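Local coordinates for protein peroxinectin A (Dictyostelium discoideum, PDB 6ERC) that is a secreted haem peroxidase that uses hydrogen peroxide to oxidise phenolic donors as well as iodide and thiocyanate, at residues I162-M174 and E244-S256. Sequence-based numbering, arbitrary orientation.
Sequences ICKNLRSLSGGEM and EWDDERVFQQSRS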
# COMPACT_ATOMS: atom_id res chain seq x y z
N ILE A 162 14.43 7.81 14.80
CA ILE A 162 14.39 6.53 14.11
C ILE A 162 15.34 6.53 12.93
O ILE A 162 16.02 5.53 12.65
CB ILE A 162 12.95 6.19 13.69
CG1 ILE A 162 12.89 4.81 13.04
CG2 ILE A 162 12.41 7.25 12.73
CD1 ILE A 162 11.49 4.29 12.82
N CYS A 163 15.42 7.65 12.21
CA CYS A 163 16.31 7.72 11.05
C CYS A 163 17.76 7.51 11.47
O CYS A 163 18.46 6.65 10.92
CB CYS A 163 16.15 9.06 10.35
SG CYS A 163 17.18 9.20 8.86
N LYS A 164 18.23 8.27 12.46
CA LYS A 164 19.64 8.21 12.85
C LYS A 164 20.01 6.88 13.50
O LYS A 164 21.20 6.64 13.72
CB LYS A 164 19.97 9.36 13.80
CG LYS A 164 20.07 10.71 13.08
CD LYS A 164 20.44 11.84 14.02
CE LYS A 164 20.60 13.15 13.26
NZ LYS A 164 20.93 14.30 14.15
N ASN A 165 19.04 6.02 13.80
CA ASN A 165 19.35 4.67 14.24
C ASN A 165 19.45 3.69 13.08
O ASN A 165 20.15 2.68 13.19
CB ASN A 165 18.29 4.18 15.24
CG ASN A 165 18.50 4.75 16.63
OD1 ASN A 165 17.67 5.51 17.13
ND2 ASN A 165 19.60 4.37 17.27
N LEU A 166 18.76 3.97 11.97
CA LEU A 166 18.83 3.11 10.80
C LEU A 166 20.06 3.37 9.93
O LEU A 166 20.39 2.53 9.09
CB LEU A 166 17.57 3.27 9.94
CG LEU A 166 16.33 2.49 10.37
CD1 LEU A 166 15.13 2.92 9.55
CD2 LEU A 166 16.56 0.99 10.24
N ARG A 167 20.73 4.50 10.11
CA ARG A 167 21.86 4.86 9.28
C ARG A 167 23.16 4.72 10.06
O ARG A 167 23.19 4.86 11.28
CB ARG A 167 21.72 6.29 8.74
CG ARG A 167 21.45 7.34 9.81
CD ARG A 167 21.13 8.69 9.20
NE ARG A 167 22.29 9.58 9.20
CZ ARG A 167 22.23 10.89 9.04
NH1 ARG A 167 21.06 11.50 8.86
NH2 ARG A 167 23.33 11.61 9.06
N SER A 168 24.24 4.43 9.32
CA SER A 168 25.53 4.16 9.95
C SER A 168 26.17 5.40 10.53
O SER A 168 27.06 5.28 11.39
CB SER A 168 26.48 3.52 8.94
OG SER A 168 26.75 4.41 7.86
N LEU A 169 25.75 6.59 10.10
CA LEU A 169 26.36 7.85 10.52
C LEU A 169 27.81 7.97 10.05
O LEU A 169 28.61 8.69 10.66
CB LEU A 169 26.29 8.02 12.04
CG LEU A 169 24.90 7.87 12.67
CD1 LEU A 169 24.99 7.91 14.18
CD2 LEU A 169 23.96 8.95 12.17
N SER A 170 28.15 7.27 8.97
CA SER A 170 29.49 7.30 8.39
C SER A 170 29.33 7.32 6.89
O SER A 170 28.68 6.44 6.32
CB SER A 170 30.32 6.09 8.83
OG SER A 170 30.35 5.98 10.25
N GLY A 171 29.91 8.33 6.24
CA GLY A 171 29.77 8.47 4.80
C GLY A 171 28.34 8.67 4.34
O GLY A 171 28.06 8.53 3.15
N GLY A 172 27.44 9.01 5.26
CA GLY A 172 26.04 9.22 4.91
C GLY A 172 25.31 7.97 4.47
O GLY A 172 24.34 8.07 3.72
N GLU A 173 25.75 6.81 4.92
CA GLU A 173 25.22 5.54 4.45
C GLU A 173 24.19 4.97 5.43
O GLU A 173 24.09 5.40 6.58
CB GLU A 173 26.35 4.53 4.24
CG GLU A 173 27.36 4.97 3.20
CD GLU A 173 28.45 3.94 2.95
OE1 GLU A 173 28.11 2.74 2.86
OE2 GLU A 173 29.63 4.33 2.84
N MET A 174 23.43 3.99 4.95
CA MET A 174 22.45 3.28 5.75
C MET A 174 23.06 1.99 6.30
O MET A 174 23.83 1.33 5.61
CB MET A 174 21.21 2.95 4.92
CG MET A 174 20.44 4.16 4.42
SD MET A 174 19.72 5.15 5.73
CE MET A 174 18.45 4.05 6.35
N GLU A 244 34.43 17.43 1.40
CA GLU A 244 34.15 18.41 2.44
C GLU A 244 32.80 18.18 3.10
O GLU A 244 32.56 18.69 4.20
CB GLU A 244 34.20 19.83 1.86
CG GLU A 244 33.11 20.17 0.84
CD GLU A 244 33.43 19.68 -0.56
OE1 GLU A 244 34.34 18.84 -0.71
OE2 GLU A 244 32.77 20.14 -1.52
N TRP A 245 31.91 17.42 2.47
CA TRP A 245 30.59 17.15 3.03
C TRP A 245 30.69 16.16 4.19
O TRP A 245 31.26 15.07 4.04
CB TRP A 245 29.66 16.59 1.96
CG TRP A 245 29.22 17.59 0.93
CD1 TRP A 245 29.54 18.91 0.87
CD2 TRP A 245 28.37 17.33 -0.19
NE1 TRP A 245 28.95 19.49 -0.22
CE2 TRP A 245 28.22 18.54 -0.89
CE3 TRP A 245 27.72 16.19 -0.67
CZ2 TRP A 245 27.45 18.65 -2.04
CZ3 TRP A 245 26.96 16.30 -1.82
CH2 TRP A 245 26.82 17.52 -2.49
N ASP A 246 30.12 16.53 5.33
CA ASP A 246 30.08 15.63 6.47
C ASP A 246 29.03 14.54 6.25
O ASP A 246 28.34 14.49 5.23
CB ASP A 246 29.81 16.41 7.76
CG ASP A 246 28.51 17.19 7.71
OD1 ASP A 246 27.64 16.87 6.88
OD2 ASP A 246 28.37 18.14 8.51
N ASP A 247 28.92 13.64 7.23
CA ASP A 247 28.01 12.50 7.11
C ASP A 247 26.57 12.96 6.88
O ASP A 247 25.84 12.36 6.08
CB ASP A 247 28.09 11.63 8.36
CG ASP A 247 26.92 10.68 8.49
OD1 ASP A 247 26.89 9.67 7.76
OD2 ASP A 247 26.03 10.95 9.32
N GLU A 248 26.14 14.02 7.57
CA GLU A 248 24.76 14.47 7.44
C GLU A 248 24.47 14.99 6.04
O GLU A 248 23.39 14.74 5.50
CB GLU A 248 24.47 15.55 8.49
CG GLU A 248 23.01 16.01 8.52
CD GLU A 248 22.04 14.92 8.97
OE1 GLU A 248 22.48 13.93 9.59
OE2 GLU A 248 20.83 15.06 8.69
N ARG A 249 25.42 15.71 5.44
CA ARG A 249 25.18 16.27 4.11
C ARG A 249 25.13 15.18 3.05
O ARG A 249 24.30 15.23 2.14
CB ARG A 249 26.25 17.30 3.77
CG ARG A 249 26.12 17.92 2.37
CD ARG A 249 24.81 18.68 2.19
NE ARG A 249 24.61 19.12 0.81
CZ ARG A 249 25.13 20.22 0.28
NH1 ARG A 249 25.91 21.01 1.00
NH2 ARG A 249 24.89 20.52 -0.99
N VAL A 250 26.03 14.19 3.14
CA VAL A 250 26.01 13.10 2.17
C VAL A 250 24.71 12.32 2.28
O VAL A 250 24.11 11.93 1.27
CB VAL A 250 27.23 12.19 2.37
CG1 VAL A 250 27.20 11.03 1.38
CG2 VAL A 250 28.52 12.98 2.20
N PHE A 251 24.25 12.08 3.51
CA PHE A 251 23.00 11.35 3.70
C PHE A 251 21.84 12.09 3.06
O PHE A 251 21.08 11.51 2.27
CB PHE A 251 22.74 11.14 5.19
CG PHE A 251 21.35 10.66 5.48
CD1 PHE A 251 21.03 9.32 5.40
CD2 PHE A 251 20.35 11.56 5.82
CE1 PHE A 251 19.75 8.88 5.65
CE2 PHE A 251 19.07 11.12 6.08
CZ PHE A 251 18.77 9.78 5.99
N GLN A 252 21.67 13.37 3.39
CA GLN A 252 20.53 14.12 2.88
C GLN A 252 20.53 14.17 1.35
O GLN A 252 19.50 13.95 0.71
CB GLN A 252 20.52 15.54 3.46
CG GLN A 252 20.29 15.59 4.97
CD GLN A 252 19.00 14.93 5.39
OE1 GLN A 252 18.10 14.70 4.58
NE2 GLN A 252 18.89 14.60 6.68
N GLN A 253 21.69 14.46 0.76
CA GLN A 253 21.79 14.45 -0.70
C GLN A 253 21.44 13.08 -1.26
O GLN A 253 20.85 12.98 -2.34
CB GLN A 253 23.19 14.88 -1.13
CG GLN A 253 23.50 16.35 -0.86
CD GLN A 253 22.86 17.33 -1.84
OE1 GLN A 253 23.03 18.54 -1.70
NE2 GLN A 253 22.14 16.82 -2.83
N SER A 254 21.81 12.02 -0.55
CA SER A 254 21.43 10.67 -0.98
C SER A 254 19.95 10.42 -0.75
O SER A 254 19.27 9.87 -1.61
CB SER A 254 22.28 9.63 -0.25
OG SER A 254 23.66 9.81 -0.52
N ARG A 255 19.44 10.81 0.42
CA ARG A 255 18.01 10.70 0.69
C ARG A 255 17.20 11.43 -0.38
O ARG A 255 16.17 10.92 -0.84
CB ARG A 255 17.69 11.24 2.08
CG ARG A 255 16.19 11.29 2.40
CD ARG A 255 15.91 11.32 3.91
NE ARG A 255 15.61 12.66 4.42
CZ ARG A 255 14.39 13.16 4.58
NH1 ARG A 255 13.31 12.44 4.27
NH2 ARG A 255 14.23 14.38 5.06
N SER A 256 17.65 12.62 -0.77
CA SER A 256 16.92 13.40 -1.76
C SER A 256 16.84 12.67 -3.10
O SER A 256 15.79 12.69 -3.76
CB SER A 256 17.57 14.77 -1.93
OG SER A 256 16.78 15.63 -2.73
O HOH W 1 24.50 8.14 7.96
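Arg167 lays its guanidinium flat over one face of the Phe251 ring, the planes 23° apart and Arg167 CZ 4.0 Å from the centroid of the Phe251 ring, a stacked cation-pi contact to which CD adds a CH-pi touch. The arginine chain leaves CA with CG between the backbone N and the carbonyl carbon (chi1 53°) and bends at chi3, which turns the group onto the ring. Two carboxylates sit along the edge of the Arg167 guanidinium in a salt-bridge network. Arg167 NH2 makes salt bridges to Asp247 OD2 (2.8 Å) and Glu248 OE1 (2.5 Å), the latter with a weak bond from NH1 as well. Asp247 OD2 lies in the guanidinium plane but is itself met from above the carboxylate plane; Glu248 OE1 is tilted from the guanidinium plane. Gln252 NE2 holds the other Glu248 oxygen in a nearly straight bond of 2.8 Å to OE2. An alanine in place of Arg167 is likely to leave Asp247 and Glu248 without their shared counter-charge and strip the cover from that face of Phe251. In this animal haem peroxidase fold the contact ties the loop after helix 160-166 to the first turns of helix 247-275, away from the haem. Here a type I' turn from Ser170 to Glu173 presses against the helix: Gly172 N gives a 2.6 Å hydrogen bond to Asp247 OD1, on the anti side of the carboxylate and somewhat out of its plane. At Gly172, with positive phi, a CB would clash with Phe251 N and Val250 CB. A water joins Arg167 NE and Glu173 O to the same Asp247 OD1. Round the ring, Met174 SD lies at the edge, 3.7 Å from Phe251 CE1, whereas Cys163 SG comes obliquely to within 3.3 Å of Phe251 CZ; Tyr156 meets the ring at about a right angle.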